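Local coordinates for HD-GYP domain-containing protein (Bdellovibrio bacteriovorus, PDB 3TM8) that is an unconventional HD-GYP protein that binds two iron ions and is related to the phosphodiesterases that break down the bacterial messenger cyclic-di-GMP, at residues S210-N215 / P223-L228; K230-E235 / Q256-I261; V250-G255 / D273-A278; N262-K267 / V310-L315. One frame throughout, in Å; residues are numbered along the deposited sequence.

Contact 1. Residues S210-N215 / P223-L228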
loop_
_atom_site.group_PDB
_atom_site.type_symbol
_atom_site.label_atom_id
_atom_site.label_comp_id
_atom_site.label_asym_id
_atom_site.label_seq_id
_atom_site.Cartn_x
_atom_site.Cartn_y
_atom_site.Cartn_z
ATOM N N SER A 210 -6.302 -12.759 7.016
ATOM C CA SER A 210 -6.423 -12.920 8.455
ATOM C C SER A 210 -7.837 -12.551 8.908
ATOM O O SER A 210 -8.462 -11.666 8.324
ATOM C CB SER A 210 -5.412 -12.013 9.154
ATOM O OG SER A 210 -5.678 -11.958 10.541
ATOM N N PRO A 211 -8.340 -13.213 9.967
ATOM C CA PRO A 211 -9.673 -12.866 10.473
ATOM C C PRO A 211 -9.636 -11.620 11.344
ATOM O O PRO A 211 -10.678 -11.137 11.774
ATOM C CB PRO A 211 -10.053 -14.084 11.322
ATOM C CG PRO A 211 -8.745 -14.635 11.778
ATOM C CD PRO A 211 -7.772 -14.389 10.647
ATOM N N LEU A 212 -8.441 -11.101 11.604
ATOM C CA LEU A 212 -8.305 -9.938 12.459
ATOM C C LEU A 212 -8.886 -8.687 11.815
ATOM O O LEU A 212 -8.605 -8.394 10.655
ATOM C CB LEU A 212 -6.825 -9.701 12.777
ATOM C CG LEU A 212 -6.470 -8.512 13.674
ATOM C CD1 LEU A 212 -7.069 -8.658 15.069
ATOM C CD2 LEU A 212 -4.962 -8.375 13.756
ATOM N N ASN A 213 -9.673 -7.936 12.577
ATOM C CA ASN A 213 -10.081 -6.596 12.163
ATOM C C ASN A 213 -8.979 -5.609 12.528
ATOM O O ASN A 213 -8.757 -5.333 13.703
ATOM C CB ASN A 213 -11.392 -6.197 12.847
ATOM C CG ASN A 213 -11.821 -4.773 12.522
ATOM O OD1 ASN A 213 -11.269 -4.127 11.633
ATOM N ND2 ASN A 213 -12.830 -4.284 13.238
ATOM N N LEU A 214 -8.280 -5.097 11.518
ATOM C CA LEU A 214 -7.149 -4.205 11.763
ATOM C C LEU A 214 -7.589 -2.817 12.186
ATOM O O LEU A 214 -6.816 -2.059 12.762
ATOM C CB LEU A 214 -6.278 -4.078 10.516
ATOM C CG LEU A 214 -5.547 -5.348 10.104
ATOM C CD1 LEU A 214 -4.764 -5.095 8.835
ATOM C CD2 LEU A 214 -4.634 -5.829 11.221
ATOM N N ASN A 215 -8.834 -2.487 11.877
ATOM C CA ASN A 215 -9.363 -1.154 12.111
ATOM C C ASN A 215 -9.826 -0.982 13.555
ATOM O O ASN A 215 -10.994 -0.689 13.825
ATOM C CB ASN A 215 -10.498 -0.883 11.118
ATOM C CG ASN A 215 -10.950 0.564 11.114
ATOM O OD1 ASN A 215 -12.147 0.848 11.009
ATOM N ND2 ASN A 215 -10.003 1.483 11.226
ATOM N N PRO A 223 -7.379 -9.734 24.187
ATOM C CA PRO A 223 -6.121 -10.482 24.277
ATOM C C PRO A 223 -5.939 -11.426 23.088
ATOM O O PRO A 223 -4.832 -11.561 22.573
ATOM C CB PRO A 223 -6.272 -11.275 25.584
ATOM C CG PRO A 223 -7.727 -11.171 25.955
ATOM C CD PRO A 223 -8.191 -9.867 25.408
ATOM N N GLU A 224 -7.023 -12.059 22.655
ATOM C CA GLU A 224 -6.972 -12.965 21.515
ATOM C C GLU A 224 -6.579 -12.248 20.222
ATOM O O GLU A 224 -5.768 -12.750 19.436
ATOM C CB GLU A 224 -8.318 -13.668 21.332
ATOM C CG GLU A 224 -8.678 -14.640 22.448
ATOM C CD GLU A 224 -9.386 -13.979 23.625
ATOM O OE1 GLU A 224 -9.560 -12.743 23.619
ATOM O OE2 GLU A 224 -9.776 -14.707 24.562
ATOM N N ASP A 225 -7.164 -11.076 19.997
ATOM C CA ASP A 225 -6.862 -10.312 18.792
ATOM C C ASP A 225 -5.417 -9.826 18.806
ATOM O O ASP A 225 -4.726 -9.865 17.786
ATOM C CB ASP A 225 -7.823 -9.130 18.646
ATOM C CG ASP A 225 -9.109 -9.507 17.933
ATOM O OD1 ASP A 225 -9.312 -10.708 17.657
ATOM O OD2 ASP A 225 -9.915 -8.597 17.648
ATOM N N LEU A 226 -4.957 -9.360 19.960
ATOM C CA LEU A 226 -3.589 -8.869 20.064
ATOM C C LEU A 226 -2.588 -9.986 19.823
ATOM O O LEU A 226 -1.564 -9.793 19.163
ATOM C CB LEU A 226 -3.337 -8.237 21.427
ATOM C CG LEU A 226 -1.945 -7.631 21.615
ATOM C CD1 LEU A 226 -1.708 -6.502 20.623
ATOM C CD2 LEU A 226 -1.776 -7.147 23.050
ATOM N N ALA A 227 -2.880 -11.163 20.366
ATOM C CA ALA A 227 -2.002 -12.308 20.193
ATOM C C ALA A 227 -1.902 -12.662 18.714
ATOM O O ALA A 227 -0.820 -12.963 18.206
ATOM C CB ALA A 227 -2.512 -13.495 21.001
ATOM N N LEU A 228 -3.034 -12.631 18.022
ATOM C CA LEU A 228 -3.046 -12.913 16.592
ATOM C C LEU A 228 -2.226 -11.854 15.854
ATOM O O LEU A 228 -1.380 -12.174 15.029
ATOM C CB LEU A 228 -4.483 -12.953 16.068
ATOM C CG LEU A 228 -4.684 -13.288 14.590
ATOM C CD1 LEU A 228 -4.009 -14.606 14.224
ATOM C CD2 LEU A 228 -6.171 -13.329 14.272
HETATM O O HOH W 1 -10.820 -8.848 15.075
#
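Leu212 and Asp225 mark the closest backbone approach, with CA atoms 6.5 Å apart, where the irregular chain of 210-215 passes the first turns of helix 223-240. No direct hydrogen bond crosses between the segments. Leu212 reaches over with CG anti to the backbone N (chi1 180°). This sends its branches across the gap, and methyl CD1 rests 3.6 Å from Asp225 CG. The same methyl also lies near CB and both carboxylate oxygens, so it meets the whole acid group and not one oxygen. One turn further along the helix, Leu228 extends a single methyl, CD2, into the opposing loop. It touches Pro211 CG at 3.8 Å and Leu212 CB at 4.0 Å, and comes equally near to Ser210 OG. That hydroxyl is already engaged within its own segment. Ser210 OG accepts from Leu212 N at 3.1 Å in an ST turn, which fixes the bend that presents Pro211 and Leu212. Asn213 OD1 makes the following Asx turn with Asn215 N. The polar link is indirect. A water accepts from Asn213 N at 2.9 Å and donates to Asp225 OD2 at 2.7 Å. Gln216 NE2 bonds to the same Asp225 oxygen from the loop between the segments. The loop segment belongs to the HD domain, and the Leu212 side chain lies about 6 Å from that of the iron ligand His232. The chemistry is therefore divided: leucine methyls and a proline ring join loop to helix, while water and the Gln216 amide both donate to Asp225 OD2 and would probably stabilise its negative charge.

Contact 2. Residues K230-E235 / Q256-I261. With FE (Fe (III) ion), chain E.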
loop_
_atom_site.group_PDB
_atom_site.type_symbol
_atom_site.label_atom_id
_atom_site.label_comp_id
_atom_site.label_asym_id
_atom_site.label_seq_id
_atom_site.Cartn_x
_atom_site.Cartn_y
_atom_site.Cartn_z
ATOM N N LYS A 230 0.261 -10.068 16.893
ATOM C CA LYS A 230 1.703 -10.184 17.107
ATOM C C LYS A 230 2.380 -11.208 16.197
ATOM O O LYS A 230 3.585 -11.131 15.968
ATOM C CB LYS A 230 2.025 -10.488 18.573
ATOM C CG LYS A 230 1.815 -9.296 19.494
ATOM C CD LYS A 230 2.135 -9.640 20.941
ATOM C CE LYS A 230 1.867 -8.455 21.855
ATOM N NZ LYS A 230 2.011 -8.819 23.290
ATOM N N LYS A 231 1.614 -12.174 15.700
ATOM C CA LYS A 231 2.172 -13.209 14.828
ATOM C C LYS A 231 2.469 -12.751 13.395
ATOM O O LYS A 231 3.241 -13.400 12.685
ATOM C CB LYS A 231 1.234 -14.417 14.776
ATOM C CG LYS A 231 1.030 -15.108 16.120
ATOM C CD LYS A 231 0.040 -16.262 16.001
ATOM C CE LYS A 231 0.065 -17.175 17.223
ATOM N NZ LYS A 231 -0.314 -16.480 18.487
ATOM N N HIS A 232 1.853 -11.661 12.948
ATOM C CA HIS A 232 1.875 -11.377 11.506
ATOM C C HIS A 232 3.258 -11.138 10.858
ATOM O O HIS A 232 3.497 -11.612 9.746
ATOM C CB HIS A 232 0.833 -10.315 11.095
ATOM C CG HIS A 232 1.271 -8.899 11.298
ATOM N ND1 HIS A 232 1.121 -8.242 12.500
ATOM C CD2 HIS A 232 1.796 -7.996 10.437
ATOM C CE1 HIS A 232 1.564 -7.002 12.377
ATOM N NE2 HIS A 232 1.988 -6.830 11.138
ATOM N N PRO A 233 4.169 -10.412 11.529
ATOM C CA PRO A 233 5.463 -10.235 10.854
ATOM C C PRO A 233 6.232 -11.549 10.793
ATOM O O PRO A 233 6.913 -11.830 9.810
ATOM C CB PRO A 233 6.216 -9.237 11.741
ATOM C CG PRO A 233 5.256 -8.781 12.778
ATOM C CD PRO A 233 4.087 -9.704 12.817
ATOM N N ILE A 234 6.118 -12.344 11.850
ATOM C CA ILE A 234 6.812 -13.621 11.934
ATOM C C ILE A 234 6.302 -14.579 10.866
ATOM O O ILE A 234 7.087 -15.169 10.120
ATOM C CB ILE A 234 6.643 -14.252 13.334
ATOM C CG1 ILE A 234 7.254 -13.332 14.395
ATOM C CG2 ILE A 234 7.279 -15.637 13.378
ATOM C CD1 ILE A 234 6.975 -13.757 15.827
ATOM N N GLU A 235 4.982 -14.719 10.788
ATOM C CA GLU A 235 4.366 -15.594 9.800
ATOM C C GLU A 235 4.601 -15.100 8.380
ATOM O O GLU A 235 4.906 -15.887 7.483
ATOM C CB GLU A 235 2.871 -15.752 10.072
ATOM C CG GLU A 235 2.571 -16.608 11.288
ATOM C CD GLU A 235 1.103 -16.947 11.413
ATOM O OE1 GLU A 235 0.296 -16.390 10.640
ATOM O OE2 GLU A 235 0.758 -17.773 12.282
ATOM N N GLN A 256 10.485 -7.554 10.171
ATOM C CA GLN A 256 11.011 -6.697 11.244
ATOM C C GLN A 256 10.249 -5.388 11.439
ATOM O O GLN A 256 10.605 -4.587 12.302
ATOM C CB GLN A 256 12.496 -6.371 11.014
ATOM C CG GLN A 256 13.409 -7.570 10.922
ATOM C CD GLN A 256 14.836 -7.166 10.564
ATOM O OE1 GLN A 256 15.145 -5.981 10.440
ATOM N NE2 GLN A 256 15.709 -8.152 10.393
ATOM N N HIS A 257 9.220 -5.148 10.634
ATOM C CA HIS A 257 8.623 -3.816 10.613
ATOM C C HIS A 257 7.807 -3.476 11.862
ATOM O O HIS A 257 7.397 -2.331 12.019
ATOM C CB HIS A 257 7.743 -3.642 9.379
ATOM C CG HIS A 257 6.453 -4.401 9.466
ATOM N ND1 HIS A 257 6.303 -5.681 8.979
ATOM C CD2 HIS A 257 5.266 -4.074 10.031
ATOM C CE1 HIS A 257 5.071 -6.104 9.221
ATOM N NE2 HIS A 257 4.424 -5.148 9.863
ATOM N N GLU A 258 7.536 -4.461 12.719
ATOM C CA GLU A 258 6.856 -4.186 13.990
ATOM C C GLU A 258 7.847 -4.067 15.143
ATOM O O GLU A 258 7.454 -3.893 16.298
ATOM C CB GLU A 258 5.815 -5.256 14.316
ATOM C CG GLU A 258 4.677 -5.341 13.313
ATOM C CD GLU A 258 3.822 -4.083 13.230
ATOM O OE1 GLU A 258 4.026 -3.129 14.010
ATOM O OE2 GLU A 258 2.925 -4.058 12.371
ATOM N N GLU A 259 9.137 -4.161 14.843
ATOM C CA GLU A 259 10.148 -4.040 15.878
ATOM C C GLU A 259 10.324 -2.579 16.255
ATOM O O GLU A 259 10.127 -1.687 15.431
ATOM C CB GLU A 259 11.466 -4.669 15.428
ATOM C CG GLU A 259 11.355 -6.162 15.151
ATOM C CD GLU A 259 10.583 -6.908 16.237
ATOM O OE1 GLU A 259 11.036 -6.912 17.405
ATOM O OE2 GLU A 259 9.527 -7.500 15.924
ATOM N N THR A 260 10.681 -2.347 17.515
ATOM C CA THR A 260 10.846 -0.999 18.035
ATOM C C THR A 260 12.268 -0.860 18.543
ATOM O O THR A 260 12.921 -1.857 18.846
ATOM C CB THR A 260 9.846 -0.716 19.174
ATOM O OG1 THR A 260 10.051 -1.659 20.232
ATOM C CG2 THR A 260 8.419 -0.843 18.669
ATOM N N ILE A 261 12.761 0.366 18.636
ATOM C CA ILE A 261 14.184 0.526 18.874
ATOM C C ILE A 261 14.574 0.085 20.279
ATOM O O ILE A 261 15.736 -0.220 20.530
ATOM C CB ILE A 261 14.707 1.948 18.526
ATOM C CG1 ILE A 261 14.083 3.022 19.424
ATOM C CG2 ILE A 261 14.486 2.252 17.052
ATOM C CD1 ILE A 261 14.672 4.417 19.207
HETATM FE FE FE E . 2.305 -4.803 10.388
HETATM O O HOH W 2 2.515 -2.972 9.831
#
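His257 and Glu258 meet His232 and Pro233 around an iron(III) ion. Along 256-261, Gln256 comes first. Gln256 CA is 6.6 Å from Pro233 CA, and the residue opens a type I beta turn that ends at Glu259. The turn sets two consecutive residues toward the metal. His257 holds CG between its backbone N and carbonyl carbon (chi1 73°), and NE2 binds the iron at 2.2 Å. Its other ring nitrogen, ND1, is hydrogen-bonded to Ile253 O, which fixes the ring's rotation. The His232 ring meets it rim to rim with planes 51° apart, and neither ring lies over the other. His232 NE2 also binds iron at 2.2 Å, with ND1 held by Trp229 O. Glu258 is next. Its chain bends at chi2 to bring OE2 to the iron at 2.2 Å. This oxygen lies in the plane of the His232 ring at its edge, while the carboxylate itself is turned 73° from that plane. Pro233 CG packs against Glu258 CG at 3.5 Å, crossing the bent chain at about a right angle. Glu259 then turns off, and its carboxylate bonds to Lys267 N and Leu269 N. These three ligand atoms stand at about right angles to one another round the metal. A water at 1.9 Å from the iron lies opposite His232 NE2, and Asp204, the ligand shared with the second iron, is also bound. His232 NE2 and Glu258 OE2, 3.2 Å apart, are co-ligands and not hydrogen-bond partners. Iron(III) joins helix to turn, and would be expected to polarise the bound water.

Contact 3. Residues V250-G255 / D273-A278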
loop_
_atom_site.group_PDB
_atom_site.type_symbol
_atom_site.label_atom_id
_atom_site.label_comp_id
_atom_site.label_asym_id
_atom_site.label_seq_id
_atom_site.Cartn_x
_atom_site.Cartn_y
_atom_site.Cartn_z
ATOM N N VAL A 250 13.551 -6.960 1.473
ATOM C CA VAL A 250 12.097 -7.081 1.502
ATOM C C VAL A 250 11.658 -8.082 2.580
ATOM O O VAL A 250 10.733 -7.813 3.353
ATOM C CB VAL A 250 11.576 -7.477 0.105
ATOM C CG1 VAL A 250 10.089 -7.770 0.149
ATOM C CG2 VAL A 250 11.894 -6.366 -0.903
ATOM N N ILE A 251 12.330 -9.227 2.637
ATOM C CA ILE A 251 12.090 -10.200 3.698
ATOM C C ILE A 251 12.309 -9.562 5.068
ATOM O O ILE A 251 11.517 -9.755 5.983
ATOM C CB ILE A 251 13.002 -11.441 3.551
ATOM C CG1 ILE A 251 12.685 -12.183 2.245
ATOM C CG2 ILE A 251 12.868 -12.367 4.768
ATOM C CD1 ILE A 251 13.809 -13.109 1.782
ATOM N N ASN A 252 13.392 -8.801 5.210
ATOM C CA ASN A 252 13.657 -8.128 6.479
ATOM C C ASN A 252 12.554 -7.163 6.869
ATOM O O ASN A 252 12.158 -7.107 8.024
ATOM C CB ASN A 252 14.979 -7.368 6.430
ATOM C CG ASN A 252 16.175 -8.289 6.356
ATOM O OD1 ASN A 252 16.064 -9.493 6.606
ATOM N ND2 ASN A 252 17.333 -7.728 6.017
ATOM N N ILE A 253 12.066 -6.386 5.910
ATOM C CA ILE A 253 11.008 -5.431 6.202
ATOM C C ILE A 253 9.709 -6.153 6.590
ATOM O O ILE A 253 9.048 -5.792 7.566
ATOM C CB ILE A 253 10.808 -4.456 5.039
ATOM C CG1 ILE A 253 12.013 -3.510 4.951
ATOM C CG2 ILE A 253 9.514 -3.670 5.202
ATOM C CD1 ILE A 253 12.090 -2.745 3.635
ATOM N N ILE A 254 9.351 -7.195 5.850
ATOM C CA ILE A 254 8.160 -7.958 6.198
ATOM C C ILE A 254 8.246 -8.490 7.637
ATOM O O ILE A 254 7.283 -8.384 8.416
ATOM C CB ILE A 254 7.917 -9.093 5.180
ATOM C CG1 ILE A 254 7.495 -8.491 3.840
ATOM C CG2 ILE A 254 6.852 -10.059 5.693
ATOM C CD1 ILE A 254 7.513 -9.473 2.690
ATOM N N GLY A 255 9.408 -9.024 7.999
ATOM C CA GLY A 255 9.582 -9.648 9.297
ATOM C C GLY A 255 9.899 -8.717 10.451
ATOM O O GLY A 255 9.620 -9.060 11.597
ATOM N N ASP A 273 19.986 -4.544 15.998
ATOM C CA ASP A 273 19.751 -5.890 15.477
ATOM C C ASP A 273 18.997 -5.870 14.150
ATOM O O ASP A 273 18.801 -6.912 13.522
ATOM C CB ASP A 273 18.935 -6.716 16.479
ATOM C CG ASP A 273 19.512 -6.683 17.880
ATOM O OD1 ASP A 273 20.736 -6.879 18.035
ATOM O OD2 ASP A 273 18.731 -6.465 18.831
ATOM N N MET A 274 18.566 -4.687 13.731
ATOM C CA MET A 274 17.630 -4.572 12.618
ATOM C C MET A 274 18.238 -4.041 11.334
ATOM O O MET A 274 19.224 -3.314 11.355
ATOM C CB MET A 274 16.490 -3.644 13.005
ATOM C CG MET A 274 15.479 -4.241 13.936
ATOM S SD MET A 274 14.314 -2.958 14.347
ATOM C CE MET A 274 13.423 -2.792 12.796
ATOM N N ASP A 275 17.611 -4.386 10.216
ATOM C CA ASP A 275 17.908 -3.750 8.944
ATOM C C ASP A 275 17.491 -2.287 9.096
ATOM O O ASP A 275 16.352 -2.004 9.460
ATOM C CB ASP A 275 17.094 -4.438 7.841
ATOM C CG ASP A 275 17.426 -3.939 6.452
ATOM O OD1 ASP A 275 17.698 -2.731 6.299
ATOM O OD2 ASP A 275 17.397 -4.763 5.507
ATOM N N PRO A 276 18.411 -1.345 8.845
ATOM C CA PRO A 276 18.067 0.072 9.005
ATOM C C PRO A 276 16.836 0.471 8.188
ATOM O O PRO A 276 16.071 1.340 8.611
ATOM C CB PRO A 276 19.320 0.801 8.499
ATOM C CG PRO A 276 20.067 -0.213 7.693
ATOM C CD PRO A 276 19.784 -1.526 8.346
ATOM N N LEU A 277 16.634 -0.159 7.036
ATOM C CA LEU A 277 15.472 0.183 6.227
ATOM C C LEU A 277 14.166 -0.275 6.885
ATOM O O LEU A 277 13.122 0.355 6.700
ATOM C CB LEU A 277 15.614 -0.368 4.803
ATOM C CG LEU A 277 16.780 0.236 4.006
ATOM C CD1 LEU A 277 16.922 -0.463 2.664
ATOM C CD2 LEU A 277 16.593 1.735 3.813
ATOM N N ALA A 278 14.227 -1.356 7.661
ATOM C CA ALA A 278 13.053 -1.802 8.412
ATOM C C ALA A 278 12.711 -0.843 9.555
ATOM O O ALA A 278 11.548 -0.702 9.914
ATOM C CB ALA A 278 13.227 -3.229 8.934
#
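Asp275 places CG anti to its backbone N (chi1 -175°), and Asn252 sets CG beside its own N, anti to the carbonyl carbon. These torsions bring the two groups together with their planes 72° apart. Asn252 ND2 donates to Asp275 OD2 at 3.0 Å along a nearly straight N-H line (177°). The acceptor lies in the amide plane, and it uses the lone pair that points away from the other carboxylate oxygen. That other oxygen, OD1, has its own task. Asp275 OD1 accepts from Leu277 N at 2.9 Å on the anti side, somewhat out of the carboxylate plane, so Asp275 is the N-cap of helix 276-293. One carboxylate therefore caps a helix and ties it to the helix next to it. The amide of Asn252 is gripped at both ends, since OD1 is bonded to Gln248 NE2. Gln256 OE1 also bonds to Asp275 N. Beside this polar pair the packing is apolar. Ile253 and Ala278 have CA atoms only 4.7 Å apart, an approach that the small side chain of Ala278 allows. Ile253 CG1 lies 4.0 Å from Ala278 CA, and Ile253 CD1 comes to 4.4 Å from Leu277 CB. Ala278 CB also sits near Asn252 O, at 4.1 Å. Helix 248-256 lies between two others: Ile253 also packs on Val281 of helix 276-293, and Val250 on Leu198 and Leu202 of helix 190-202.

Contact 4. Residues N262-K267 / V310-L315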
loop_
_atom_site.group_PDB
_atom_site.type_symbol
_atom_site.label_atom_id
_atom_site.label_comp_id
_atom_site.label_asym_id
_atom_site.label_seq_id
_atom_site.Cartn_x
_atom_site.Cartn_y
_atom_site.Cartn_z
ATOM N N ASN A 262 13.594 0.019 21.176
ATOM C CA ASN A 262 13.850 -0.419 22.544
ATOM C C ASN A 262 13.446 -1.871 22.813
ATOM O O ASN A 262 13.317 -2.280 23.961
ATOM C CB ASN A 262 13.231 0.547 23.570
ATOM C CG ASN A 262 11.722 0.668 23.446
ATOM O OD1 ASN A 262 11.045 1.068 24.393
ATOM N ND2 ASN A 262 11.188 0.325 22.283
ATOM N N GLY A 263 13.249 -2.643 21.747
ATOM C CA GLY A 263 13.092 -4.084 21.861
ATOM C C GLY A 263 11.754 -4.612 22.345
ATOM O O GLY A 263 11.679 -5.729 22.866
ATOM N N THR A 264 10.692 -3.834 22.159
ATOM C CA THR A 264 9.371 -4.228 22.653
ATOM C C THR A 264 8.477 -4.891 21.594
ATOM O O THR A 264 7.359 -5.307 21.895
ATOM C CB THR A 264 8.619 -3.037 23.294
ATOM O OG1 THR A 264 8.335 -2.047 22.299
ATOM C CG2 THR A 264 9.452 -2.412 24.408
ATOM N N GLY A 265 8.972 -4.999 20.364
ATOM C CA GLY A 265 8.198 -5.599 19.289
ATOM C C GLY A 265 8.138 -7.112 19.382
ATOM O O GLY A 265 8.776 -7.713 20.248
ATOM N N PRO A 266 7.363 -7.744 18.485
ATOM C CA PRO A 266 7.122 -9.193 18.524
ATOM C C PRO A 266 8.389 -10.056 18.511
ATOM O O PRO A 266 8.392 -11.126 19.128
ATOM C CB PRO A 266 6.300 -9.440 17.257
ATOM C CG PRO A 266 5.598 -8.150 17.015
ATOM C CD PRO A 266 6.569 -7.083 17.433
ATOM N N LYS A 267 9.439 -9.611 17.822
ATOM C CA LYS A 267 10.689 -10.375 17.750
ATOM C C LYS A 267 11.702 -9.963 18.821
ATOM O O LYS A 267 12.743 -10.602 18.974
ATOM C CB LYS A 267 11.332 -10.248 16.364
ATOM C CG LYS A 267 10.617 -11.003 15.246
ATOM C CD LYS A 267 11.338 -10.803 13.915
ATOM C CE LYS A 267 10.760 -11.685 12.813
ATOM N NZ LYS A 267 11.130 -13.120 12.977
ATOM N N VAL A 310 6.305 5.109 23.902
ATOM C CA VAL A 310 7.550 5.678 24.406
ATOM C C VAL A 310 8.783 4.893 23.975
ATOM O O VAL A 310 8.885 3.690 24.224
ATOM C CB VAL A 310 7.540 5.783 25.946
ATOM C CG1 VAL A 310 8.815 6.461 26.444
ATOM C CG2 VAL A 310 6.306 6.539 26.423
ATOM N N GLY A 311 9.709 5.585 23.318
ATOM C CA GLY A 311 11.007 5.025 23.003
ATOM C C GLY A 311 10.992 4.004 21.885
ATOM O O GLY A 311 11.987 3.327 21.634
ATOM N N LYS A 312 9.861 3.889 21.203
ATOM C CA LYS A 312 9.707 2.824 20.236
ATOM C C LYS A 312 10.328 3.163 18.894
ATOM O O LYS A 312 10.770 2.263 18.192
ATOM C CB LYS A 312 8.234 2.441 20.072
ATOM C CG LYS A 312 7.626 1.829 21.323
ATOM C CD LYS A 312 6.231 1.295 21.040
ATOM C CE LYS A 312 5.533 0.837 22.312
ATOM N NZ LYS A 312 6.139 -0.399 22.870
ATOM N N HIS A 313 10.371 4.452 18.541
ATOM C CA HIS A 313 10.880 4.857 17.224
ATOM C C HIS A 313 11.812 6.047 17.342
ATOM O O HIS A 313 11.662 6.856 18.250
ATOM C CB HIS A 313 9.733 5.207 16.280
ATOM C CG HIS A 313 8.686 4.145 16.207
ATOM N ND1 HIS A 313 8.815 3.023 15.414
ATOM C CD2 HIS A 313 7.498 4.021 16.846
ATOM C CE1 HIS A 313 7.744 2.261 15.559
ATOM N NE2 HIS A 313 6.936 2.840 16.430
ATOM N N PRO A 314 12.768 6.171 16.413
ATOM C CA PRO A 314 13.695 7.302 16.530
ATOM C C PRO A 314 12.954 8.629 16.435
ATOM O O PRO A 314 12.123 8.823 15.540
ATOM C CB PRO A 314 14.614 7.132 15.316
ATOM C CG PRO A 314 14.486 5.681 14.938
ATOM C CD PRO A 314 13.052 5.342 15.228
ATOM N N LEU A 315 13.267 9.553 17.336
ATOM C CA LEU A 315 12.592 10.839 17.324
ATOM C C LEU A 315 12.750 11.525 15.967
ATOM O O LEU A 315 11.814 12.158 15.486
ATOM C CB LEU A 315 13.097 11.744 18.453
ATOM C CG LEU A 315 12.503 13.153 18.521
ATOM C CD1 LEU A 315 10.982 13.119 18.737
ATOM C CD2 LEU A 315 13.211 13.992 19.588
#
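Lys312 reaches Thr264 with an extended chain that bends at its last torsion. The middle torsions are close to 180°, and chi4 of -70° turns the ammonium back, so that Lys312 NZ donates to Thr264 OG1 at 2.8 Å. The two side chains meet at about a right angle. Thr264 has OG1 between its backbone N and carbonyl carbon (chi1 65°), which presents the hydroxyl to the lysine and leaves Thr264 CG2 at 4.2 Å from Lys312 NZ. The same hydroxyl is hydrogen-bonded to Thr260 OG1, so one oxygen joins Lys312 and Thr260. Asn262 has a similar first torsion, with CG between N and the carbonyl carbon. This lays its amide against the backbone of Gly311 and Lys312. Asn262 ND2 is 3.2 Å from Gly311 O, but the angle is too poor for a hydrogen bond. The amide carbon, CG, is equally close to that carbonyl. Asn262 OD1 lies 3.4 Å from Val310 O; both are acceptors, so no attraction is expected there. Asn262 ND2 also touches Lys312 CA at 3.6 Å. Gly311 and Gly263 both have positive phi, a conformation that favours glycine and lets each chain turn at this point. Just before Asn262, Ile261 N is hydrogen-bonded to Lys312 O, which adds a backbone link. His313 and Pro314, which follow Lys312, pack on helix 276-293. This is a loop-to-loop contact at the surface of the HD domain: it joins the connection that follows the metal ligands His257 and Glu258 to the loop before helix 315-325.

How the contacts relate
From the N terminus, contact 1 comes first. It closes the short loop before helix 223-240, and the same helix then supplies one side of contact 2. Contact 2 closes the helical excursion that brings 256-261 back to the iron. Contact 3 crosses it, because 250-255 lies between the segments of contact 2 and its partner, 273-278, follows them. Contact 4 follows contact 2 in series but crosses contact 3, spanning from 262-267 to the loop before helix 315-325. Gln256 touches contact 3, Glu259 touches both contact 3 and contact 4, and Gly255 O packs on Lys267 CE. Together they tie helices 223-240, 248-256 and 276-293 to the loops by the metal site.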